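Local structure of putative uncharacterized protein (3ME7) at residues Asp111-Phe115 against Ile139-Ile143; Lys27-Leu33 against Val131-Leu137; Phe70-Pro74 against Leu106-Leu110; Val7-Ile11 against Phe21-Asn25. The protein probably serves as a copper-binding, thioredoxin-fold electron-transfer protein of the SCO1/2 family, held at the membrane in its full-length form. All coordinates share one frame; numbering follows the deposited sequence.

Contact 1 of 4, residues Asp111-Phe115 against Ile139-Ile143; sequences DAIDF and IKDYI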
# COMPACT_ATOMS: atom_id res chain seq x y z
N ASP A 111 -10.38 -6.53 3.59
CA ASP A 111 -10.99 -6.85 4.87
C ASP A 111 -10.02 -6.56 6.02
O ASP A 111 -10.41 -5.97 7.04
CB ASP A 111 -11.47 -8.30 4.91
CG ASP A 111 -12.20 -8.62 6.19
OD1 ASP A 111 -13.27 -8.02 6.41
OD2 ASP A 111 -11.70 -9.43 6.97
N ALA A 112 -8.75 -6.94 5.84
CA ALA A 112 -7.78 -6.76 6.91
C ALA A 112 -7.59 -5.28 7.24
O ALA A 112 -7.44 -4.92 8.41
CB ALA A 112 -6.45 -7.40 6.53
N ILE A 113 -7.63 -4.43 6.21
CA ILE A 113 -7.36 -3.00 6.41
C ILE A 113 -8.62 -2.15 6.53
O ILE A 113 -8.57 -0.92 6.41
CB ILE A 113 -6.38 -2.42 5.32
CG1 ILE A 113 -6.98 -2.54 3.91
CG2 ILE A 113 -4.99 -3.09 5.41
CD1 ILE A 113 -6.24 -1.67 2.85
N ASP A 114 -9.76 -2.82 6.71
CA ASP A 114 -11.07 -2.16 6.91
C ASP A 114 -11.41 -1.19 5.78
O ASP A 114 -11.94 -0.09 6.01
CB ASP A 114 -11.14 -1.42 8.25
CG ASP A 114 -11.03 -2.35 9.44
OD1 ASP A 114 -11.41 -3.53 9.33
OD2 ASP A 114 -10.54 -1.88 10.49
N PHE A 115 -11.10 -1.61 4.57
CA PHE A 115 -11.28 -0.77 3.39
C PHE A 115 -12.52 -1.25 2.64
O PHE A 115 -12.63 -2.44 2.34
CB PHE A 115 -10.02 -0.90 2.53
CG PHE A 115 -9.99 0.02 1.34
CD1 PHE A 115 -10.68 -0.30 0.17
CD2 PHE A 115 -9.26 1.20 1.38
CE1 PHE A 115 -10.62 0.55 -0.95
CE2 PHE A 115 -9.22 2.07 0.28
CZ PHE A 115 -9.87 1.73 -0.89
N ILE A 139 -0.57 -4.48 11.18
CA ILE A 139 -0.96 -3.10 10.85
C ILE A 139 -0.54 -2.19 12.01
O ILE A 139 -1.01 -2.36 13.14
CB ILE A 139 -2.47 -3.00 10.60
CG1 ILE A 139 -2.85 -3.82 9.36
CG2 ILE A 139 -2.88 -1.52 10.44
CD1 ILE A 139 -4.35 -4.16 9.28
N LYS A 140 0.35 -1.24 11.73
CA LYS A 140 0.90 -0.40 12.78
C LYS A 140 0.44 1.06 12.70
O LYS A 140 0.48 1.77 13.69
CB LYS A 140 2.43 -0.49 12.81
CG LYS A 140 2.96 -1.83 13.37
CD LYS A 140 2.61 -2.01 14.87
CE LYS A 140 3.11 -3.33 15.41
NZ LYS A 140 2.55 -3.67 16.78
N ASP A 141 0.00 1.50 11.52
CA ASP A 141 -0.51 2.87 11.39
C ASP A 141 -1.33 3.02 10.13
O ASP A 141 -1.11 2.31 9.15
CB ASP A 141 0.67 3.87 11.36
CG ASP A 141 0.32 5.21 11.99
OD1 ASP A 141 -0.87 5.45 12.32
OD2 ASP A 141 1.25 6.04 12.15
N TYR A 142 -2.31 3.94 10.18
CA TYR A 142 -3.06 4.36 9.01
C TYR A 142 -2.82 5.85 8.83
O TYR A 142 -2.86 6.62 9.81
CB TYR A 142 -4.56 4.17 9.24
CG TYR A 142 -5.04 2.75 9.20
CD1 TYR A 142 -5.25 2.10 7.99
CD2 TYR A 142 -5.32 2.05 10.37
CE1 TYR A 142 -5.70 0.80 7.93
CE2 TYR A 142 -5.80 0.74 10.33
CZ TYR A 142 -5.99 0.12 9.10
OH TYR A 142 -6.43 -1.16 9.05
N ILE A 143 -2.58 6.25 7.58
CA ILE A 143 -2.35 7.65 7.23
C ILE A 143 -3.40 7.98 6.18
O ILE A 143 -3.36 7.46 5.08
CB ILE A 143 -0.92 7.91 6.69
CG1 ILE A 143 0.12 7.55 7.77
CG2 ILE A 143 -0.76 9.36 6.21
CD1 ILE A 143 1.53 7.45 7.25

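Contact 2 of 4, residues Lys27-Leu33 against Val131-Leu137; sequences KGKPIIL and VVLSPEL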
# COMPACT_ATOMS: atom_id res chain seq x y z
N LYS A 27 8.00 -10.04 4.19
CA LYS A 27 8.37 -9.90 5.61
C LYS A 27 9.83 -9.50 5.75
O LYS A 27 10.67 -9.86 4.91
CB LYS A 27 8.08 -11.18 6.40
CG LYS A 27 6.63 -11.34 6.78
CD LYS A 27 6.42 -12.62 7.59
CE LYS A 27 4.96 -12.91 7.78
NZ LYS A 27 4.72 -14.16 8.56
N GLY A 28 10.13 -8.78 6.82
CA GLY A 28 11.53 -8.45 7.16
C GLY A 28 11.84 -6.97 7.03
O GLY A 28 12.90 -6.52 7.46
N LYS A 29 10.93 -6.22 6.41
CA LYS A 29 11.02 -4.75 6.33
C LYS A 29 9.61 -4.20 6.53
O LYS A 29 8.62 -4.89 6.19
CB LYS A 29 11.48 -4.30 4.94
CG LYS A 29 12.71 -4.97 4.35
CD LYS A 29 13.00 -4.40 2.97
CE LYS A 29 14.09 -5.19 2.25
NZ LYS A 29 15.44 -4.98 2.82
N PRO A 30 9.48 -2.95 7.04
CA PRO A 30 8.17 -2.30 7.02
C PRO A 30 7.60 -2.22 5.60
O PRO A 30 8.35 -2.16 4.61
CB PRO A 30 8.45 -0.90 7.54
CG PRO A 30 9.68 -1.05 8.38
CD PRO A 30 10.50 -2.06 7.63
N ILE A 31 6.28 -2.27 5.51
CA ILE A 31 5.58 -2.24 4.23
C ILE A 31 4.60 -1.08 4.22
O ILE A 31 3.78 -0.93 5.11
CB ILE A 31 4.84 -3.56 3.98
CG1 ILE A 31 5.86 -4.71 3.87
CG2 ILE A 31 4.01 -3.46 2.70
CD1 ILE A 31 5.31 -6.07 4.23
N ILE A 32 4.71 -0.25 3.18
CA ILE A 32 3.76 0.85 2.98
C ILE A 32 2.79 0.45 1.86
O ILE A 32 3.22 0.24 0.72
CB ILE A 32 4.49 2.16 2.64
CG1 ILE A 32 5.40 2.58 3.81
CG2 ILE A 32 3.50 3.27 2.31
CD1 ILE A 32 6.29 3.81 3.50
N LEU A 33 1.51 0.35 2.20
CA LEU A 33 0.47 -0.14 1.29
C LEU A 33 -0.40 1.00 0.83
O LEU A 33 -0.91 1.76 1.66
CB LEU A 33 -0.46 -1.15 1.99
CG LEU A 33 0.02 -2.53 2.43
CD1 LEU A 33 -1.14 -3.28 3.08
CD2 LEU A 33 0.53 -3.31 1.23
N VAL A 131 -1.47 2.48 4.40
CA VAL A 131 -1.40 1.62 5.57
C VAL A 131 0.06 1.24 5.77
O VAL A 131 0.77 0.93 4.80
CB VAL A 131 -2.25 0.33 5.41
CG1 VAL A 131 -2.30 -0.45 6.75
CG2 VAL A 131 -3.67 0.64 4.95
N VAL A 132 0.51 1.26 7.03
CA VAL A 132 1.90 0.93 7.31
C VAL A 132 1.95 -0.33 8.16
O VAL A 132 1.38 -0.38 9.24
CB VAL A 132 2.67 2.09 7.98
CG1 VAL A 132 4.15 1.70 8.08
CG2 VAL A 132 2.55 3.36 7.13
N LEU A 133 2.63 -1.36 7.64
CA LEU A 133 2.78 -2.64 8.33
C LEU A 133 4.17 -2.85 8.91
O LEU A 133 5.18 -2.37 8.37
CB LEU A 133 2.51 -3.80 7.37
CG LEU A 133 1.33 -3.69 6.40
CD1 LEU A 133 1.30 -4.94 5.52
CD2 LEU A 133 0.05 -3.56 7.18
N SER A 134 4.22 -3.61 9.99
CA SER A 134 5.47 -4.04 10.58
C SER A 134 6.11 -5.08 9.66
O SER A 134 5.45 -5.59 8.74
CB SER A 134 5.20 -4.67 11.94
OG SER A 134 4.67 -5.99 11.78
N PRO A 135 7.39 -5.43 9.89
CA PRO A 135 8.02 -6.50 9.11
C PRO A 135 7.35 -7.86 9.23
O PRO A 135 7.69 -8.77 8.46
CB PRO A 135 9.45 -6.56 9.66
CG PRO A 135 9.69 -5.18 10.16
CD PRO A 135 8.39 -4.74 10.74
N GLU A 136 6.45 -8.02 10.20
CA GLU A 136 5.68 -9.26 10.39
C GLU A 136 4.26 -9.15 9.85
O GLU A 136 3.43 -10.01 10.12
CB GLU A 136 5.59 -9.64 11.87
CG GLU A 136 6.93 -9.85 12.55
CD GLU A 136 7.73 -10.97 11.91
OE1 GLU A 136 7.14 -12.01 11.51
OE2 GLU A 136 8.97 -10.82 11.83
N LEU A 137 3.98 -8.09 9.08
CA LEU A 137 2.65 -7.83 8.48
C LEU A 137 1.57 -7.32 9.44
O LEU A 137 0.39 -7.35 9.11
CB LEU A 137 2.11 -9.04 7.69
CG LEU A 137 3.07 -9.72 6.71
CD1 LEU A 137 2.30 -10.84 6.01
CD2 LEU A 137 3.62 -8.72 5.69
O HOH W 1 2.31 -12.35 9.62

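Contact 3 of 4, residues Phe70-Pro74 against Leu106-Leu110; sequences FTFDP and LFKLL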
# COMPACT_ATOMS: atom_id res chain seq x y z
N PHE A 70 -1.32 -1.02 -4.70
CA PHE A 70 -2.13 -2.12 -5.21
C PHE A 70 -3.48 -1.66 -5.69
O PHE A 70 -4.06 -0.71 -5.14
CB PHE A 70 -2.26 -3.25 -4.19
CG PHE A 70 -3.25 -2.99 -3.11
CD1 PHE A 70 -2.85 -2.36 -1.96
CD2 PHE A 70 -4.56 -3.43 -3.23
CE1 PHE A 70 -3.75 -2.12 -0.93
CE2 PHE A 70 -5.47 -3.19 -2.21
CZ PHE A 70 -5.06 -2.54 -1.05
N THR A 71 -3.96 -2.29 -6.75
CA THR A 71 -5.30 -1.97 -7.24
C THR A 71 -6.42 -2.78 -6.58
O THR A 71 -6.32 -3.99 -6.41
CB THR A 71 -5.41 -2.04 -8.78
OG1 THR A 71 -6.79 -1.81 -9.12
CG2 THR A 71 -4.99 -3.43 -9.28
N PHE A 72 -7.47 -2.07 -6.19
CA PHE A 72 -8.66 -2.72 -5.64
C PHE A 72 -9.79 -2.94 -6.63
O PHE A 72 -10.86 -3.45 -6.25
CB PHE A 72 -9.16 -2.03 -4.37
CG PHE A 72 -9.60 -0.61 -4.57
CD1 PHE A 72 -10.88 -0.31 -5.06
CD2 PHE A 72 -8.76 0.43 -4.21
CE1 PHE A 72 -11.31 1.05 -5.21
CE2 PHE A 72 -9.15 1.77 -4.35
CZ PHE A 72 -10.40 2.08 -4.85
N ASP A 73 -9.54 -2.59 -7.88
CA ASP A 73 -10.51 -2.87 -8.93
C ASP A 73 -10.25 -4.26 -9.48
O ASP A 73 -9.25 -4.47 -10.15
CB ASP A 73 -10.40 -1.82 -10.04
CG ASP A 73 -11.49 -1.96 -11.08
OD1 ASP A 73 -12.17 -3.01 -11.12
OD2 ASP A 73 -11.67 -1.01 -11.88
N PRO A 74 -11.17 -5.22 -9.21
CA PRO A 74 -10.89 -6.59 -9.65
C PRO A 74 -10.90 -6.80 -11.15
O PRO A 74 -10.53 -7.89 -11.61
CB PRO A 74 -11.99 -7.42 -8.98
CG PRO A 74 -13.05 -6.49 -8.68
CD PRO A 74 -12.46 -5.12 -8.51
N LEU A 106 -7.99 -10.38 -2.93
CA LEU A 106 -8.42 -8.99 -2.84
C LEU A 106 -9.28 -8.74 -1.62
O LEU A 106 -8.99 -7.79 -0.86
CB LEU A 106 -9.14 -8.56 -4.12
CG LEU A 106 -9.62 -7.10 -4.07
CD1 LEU A 106 -8.48 -6.12 -3.81
CD2 LEU A 106 -10.32 -6.80 -5.37
N PHE A 107 -10.33 -9.55 -1.43
CA PHE A 107 -11.27 -9.48 -0.25
C PHE A 107 -10.53 -9.47 1.04
O PHE A 107 -10.81 -8.70 1.96
CB PHE A 107 -12.19 -10.73 -0.18
CG PHE A 107 -12.75 -11.04 1.24
CD1 PHE A 107 -13.63 -10.15 1.86
CD2 PHE A 107 -12.41 -12.20 1.92
CE1 PHE A 107 -14.15 -10.41 3.13
CE2 PHE A 107 -12.93 -12.47 3.21
CZ PHE A 107 -13.82 -11.55 3.84
N LYS A 108 -9.60 -10.44 1.12
CA LYS A 108 -8.82 -10.71 2.34
C LYS A 108 -7.97 -9.49 2.69
O LYS A 108 -7.90 -9.08 3.85
CB LYS A 108 -7.91 -11.94 2.20
CG LYS A 108 -8.57 -13.27 2.51
CD LYS A 108 -7.77 -14.43 1.93
CE LYS A 108 -6.53 -14.78 2.74
NZ LYS A 108 -5.94 -16.08 2.27
N LEU A 109 -7.35 -8.91 1.68
CA LEU A 109 -6.51 -7.76 1.88
C LEU A 109 -7.33 -6.55 2.33
O LEU A 109 -7.00 -5.91 3.33
CB LEU A 109 -5.74 -7.46 0.59
CG LEU A 109 -4.79 -6.27 0.58
CD1 LEU A 109 -3.87 -6.30 1.77
CD2 LEU A 109 -4.02 -6.24 -0.74
N LEU A 110 -8.42 -6.25 1.61
CA LEU A 110 -9.28 -5.10 1.96
C LEU A 110 -9.97 -5.30 3.31
O LEU A 110 -10.13 -4.35 4.09
CB LEU A 110 -10.32 -4.87 0.86
CG LEU A 110 -9.72 -4.55 -0.52
CD1 LEU A 110 -10.88 -4.29 -1.50
CD2 LEU A 110 -8.72 -3.37 -0.51

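Contact 4 of 4, residues Val7-Ile11 against Phe21-Asn25; sequences VPGDI and FQLKN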
# COMPACT_ATOMS: atom_id res chain seq x y z
N VAL A 7 -2.26 -8.51 8.43
CA VAL A 7 -2.68 -8.81 7.06
C VAL A 7 -2.25 -10.25 6.74
O VAL A 7 -1.08 -10.60 6.90
CB VAL A 7 -2.09 -7.81 6.03
CG1 VAL A 7 -2.69 -8.08 4.65
CG2 VAL A 7 -2.42 -6.36 6.43
N PRO A 8 -3.20 -11.11 6.29
CA PRO A 8 -2.88 -12.51 6.01
C PRO A 8 -1.70 -12.65 5.06
O PRO A 8 -1.66 -12.03 3.99
CB PRO A 8 -4.17 -13.05 5.36
CG PRO A 8 -5.24 -12.23 6.01
CD PRO A 8 -4.64 -10.84 6.13
N GLY A 9 -0.74 -13.48 5.44
CA GLY A 9 0.51 -13.61 4.69
C GLY A 9 0.39 -14.44 3.42
O GLY A 9 1.22 -14.34 2.52
N ASP A 10 -0.67 -15.25 3.34
CA ASP A 10 -0.82 -16.12 2.19
C ASP A 10 -1.54 -15.47 1.00
O ASP A 10 -1.73 -16.13 -0.03
CB ASP A 10 -1.50 -17.45 2.58
CG ASP A 10 -2.87 -17.25 3.22
OD1 ASP A 10 -3.25 -16.11 3.56
OD2 ASP A 10 -3.58 -18.27 3.40
N ILE A 11 -1.91 -14.19 1.13
CA ILE A 11 -2.46 -13.43 0.01
C ILE A 11 -1.47 -13.44 -1.15
O ILE A 11 -0.30 -13.08 -0.97
CB ILE A 11 -2.76 -11.99 0.45
CG1 ILE A 11 -3.98 -12.00 1.36
CG2 ILE A 11 -2.98 -11.06 -0.77
CD1 ILE A 11 -4.19 -10.73 2.18
N PHE A 21 3.87 -13.50 -6.12
CA PHE A 21 4.45 -13.70 -4.79
C PHE A 21 3.36 -13.65 -3.72
O PHE A 21 2.24 -13.17 -3.97
CB PHE A 21 5.55 -12.66 -4.50
CG PHE A 21 5.04 -11.23 -4.40
CD1 PHE A 21 4.81 -10.45 -5.55
CD2 PHE A 21 4.82 -10.65 -3.15
CE1 PHE A 21 4.35 -9.14 -5.45
CE2 PHE A 21 4.37 -9.32 -3.04
CZ PHE A 21 4.13 -8.57 -4.20
N GLN A 22 3.70 -14.15 -2.54
CA GLN A 22 2.79 -14.04 -1.41
C GLN A 22 3.20 -12.89 -0.53
O GLN A 22 4.39 -12.56 -0.43
CB GLN A 22 2.71 -15.35 -0.63
CG GLN A 22 1.88 -16.38 -1.37
CD GLN A 22 1.88 -17.71 -0.70
OE1 GLN A 22 2.92 -18.35 -0.58
NE2 GLN A 22 0.71 -18.14 -0.24
N LEU A 23 2.23 -12.25 0.11
CA LEU A 23 2.55 -11.12 0.95
C LEU A 23 3.63 -11.45 1.99
O LEU A 23 4.50 -10.62 2.27
CB LEU A 23 1.28 -10.57 1.61
CG LEU A 23 1.51 -9.32 2.46
CD1 LEU A 23 2.15 -8.20 1.61
CD2 LEU A 23 0.19 -8.88 3.03
N LYS A 24 3.60 -12.67 2.53
CA LYS A 24 4.61 -13.11 3.50
C LYS A 24 6.04 -13.01 2.96
O LYS A 24 7.01 -12.93 3.73
CB LYS A 24 4.32 -14.55 3.95
CG LYS A 24 4.56 -15.60 2.87
CD LYS A 24 4.43 -17.01 3.44
CE LYS A 24 2.99 -17.31 3.83
NZ LYS A 24 2.88 -18.65 4.49
N ASN A 25 6.19 -13.02 1.63
CA ASN A 25 7.53 -12.97 1.02
C ASN A 25 8.20 -11.62 1.22
O ASN A 25 9.42 -11.48 1.02
CB ASN A 25 7.47 -13.28 -0.48
CG ASN A 25 6.93 -14.68 -0.77
OD1 ASN A 25 6.32 -14.91 -1.83
ND2 ASN A 25 7.13 -15.62 0.15

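Contact 1 of 4, residues Asp111-Phe115 against Ile139-Ile143
Ile113 and Ile139 mark the closest backbone approach, their CA atoms 7.8 Å apart, too far for main-chain pairing, so side chains bridge the gap. Helix 103-112 ends here in a Schellman motif: Asp114, with positive phi, is the C-prime residue, its N bonding Asp111 O while Phe115 N reaches Leu110 O. In the facing strand, Lys140 and Asp141 both lie opposite Val132, a classic beta bulge. From that strand Ile139 and Tyr142 point their side chains at the helix end. The CD1 methyl of Ile139 touches Ala112 O at 3.3 Å and lies 4.1 Å from Ile113 CG2, the two isoleucines crossing at about a right angle. Ile113 holds CG1 between its backbone N and carbonyl carbon (chi1 62°), which sets CG2 beside the N and within reach of that methyl. A long, flat tyrosine suits the wider part of the gap: Tyr142 OH arrives 3.3 Å from Ile113 CA, and its CE1 rests 4.2 Å from Ile113 CB. The hydroxyl and Asp114 OD2 are both hydrogen-bonded to Ser2 N, so the first modelled residue is held by both segments. Beyond, Ala112 packs on Pro8, Tyr142 on Val129 and Val131 of the adjoining strand, and Ile143 on helix 150-160, placing the contact between the end of helix 103-112 and the edge strand 139-144.

Contact 2 of 4, residues Lys27-Leu33 against Val131-Leu137
Val131 begins an antiparallel pairing with Leu33, the strand segments 31-33 and 131-133 running at 159° to each other. Two bonds join this pair, Leu33 N to Val131 O at 2.8 Å and Val131 N to Leu33 O, and the beta carbons lie side by side. Val132 forms the non-hydrogen-bonded pair with Ile32; their branched side chains, well suited to strands, emerge on the opposite face. Leu133 is again hydrogen-bonded, to Ile31: its N meets Ile31 O almost straight (176°), and Ile31 N returns a bond to Leu133 O at 3.1 Å. Leu133 CD1 touches Ile31 CB and, in one of the two conformers of Leu33, also Leu33 CD1. Ser134 opens a type I turn, and its OG accepts from Glu136 N in an ST turn. Pro135, whose ring suits a turn, packs CG against Pro30 N at 3.8 Å and CB against the Gly28-Lys29 peptide; its O accepts from Gly28 N at 2.9 Å. Gly28 has backbone angles that would jam a beta carbon against the preceding carbonyl. Glu136 O and, weakly, Lys27 NZ share a water. Leu137 closes the turn, pressing CD2 tightly on Ile31 CD1 (3.5 Å), while its CD1 lies against Lys27 CE, the extended lysine crossing it at about a right angle. Strand 66-71 flanks strand 31-36 on its other side, strand 139-144 flanks 129-133, and helix 150-160 covers Pro30 and Val132.

Contact 3 of 4, residues Phe70-Pro74 against Leu106-Leu110
Phe70 receives the CD2 methyl of Leu109 over the centre of one ring face, a CH-pi contact with the carbon 3.7 Å from the ring centroid and 13° off the normal. Leu110 meets the same ring differently: its CD2 lies in the ring plane at the edge, 3.7 Å from Phe70 CE2. Two consecutive leucines thus hold the ring over its face and at its edge. Leucine ends in two methyls, so one can meet a ring while the other touches a neighbour: CD1 of Leu110 rests 4.0 Å from Phe72 CB. Leu106, one helical turn earlier, straddles the chain as it leaves the strand, with CD1 near Phe72 CA and CD2 3.5 Å from Phe72 O. That CD2 also touches Pro74 CB at 4.0 Å, the two side chains crossing at about a right angle. The first torsions explain the reach: Leu106 and Leu109 both carry CG opposite the backbone N (chi1 180°), extending Leu109 to the strand and Leu106 to the loop that follows it. Further out, Thr71 points away from the helix, and its OG1 accepts from Asp73 N at 3.1 Å in an ST turn that shapes the strand exit, while also bonding Asp76. The Phe72 ring leads away from the helix to meet Tyr37, Phe115, Phe117 and His126. Such helix-on-sheet packing belongs to the thioredoxin-like fold, here beside the predicted copper site: Phe72 lies about 4 Å from His126 and about 5 Å from Cys44, side chain to side chain.

Contact 4 of 4, residues Val7-Ile11 against Phe21-Asn25
Gly9 and Lys24 bring their CA atoms within 4.3 Å, where the type I turn Pro8-Ile11 meets the junction between strand 20-22 and the 3-10 segment beginning at Leu23. Gly9 O accepts from Lys24 N at 2.9 Å, and Ile11 O takes Leu23 N at the same length. Gly9, with no side chain, suits so close a backbone approach. A third bond uses a side chain: Gln22, extended beyond CG, carries NE2 to Asp10 O at 3.2 Å. The oxygen lies near the amide plane, and the N-H points well at it (163°), although the donor is tilted 30° from the carbonyl plane. Leu23 turns inward, its CG opposite the backbone N (chi1 -177°), which drives CD2 to within 3.4 Å of Val7 CG1, closer than usual for two carbons; the side chains cross at about a right angle. Asn25 OD1 accepts Gln22 N at 2.8 Å from above its carbonyl plane, tying the strand end to the 3-10 turn. Outside, Asp10 OD1 makes a salt bridge with one of the two conformers of Lys108 in helix 103-112, and Val7 packs on Leu109. The chemistry divides in two: two backbone N-H groups and one glutamine amide satisfy carbonyls of the loop, whereas Val7 and Leu23 bury hydrocarbon, consistent with an N-terminal loop fixed mainly by backbone bonds.

In the fold
The four contacts all involve one mixed sheet of the thioredoxin-like domain, their centres 11 to 17 Å apart. Along the chain contact 4 closes first; contact 3 then falls between the two segments of contact 2, and contact 1 alternates with contact 2. Neighbouring strands 129-133 and 139-144 link contacts 2 and 1, while helix 103-112 serves contacts 3 and 1. Val7 is shared ground, touching Leu109, Leu133 and Ile139, so the N-terminal loop packs against parts of all the others. Phe115 against Phe72 connects contacts 1 and 3 near the predicted copper site, whereas contact 4 lies away from it and includes the end of strand 20-22, the outermost strand across the sheet from 139-144.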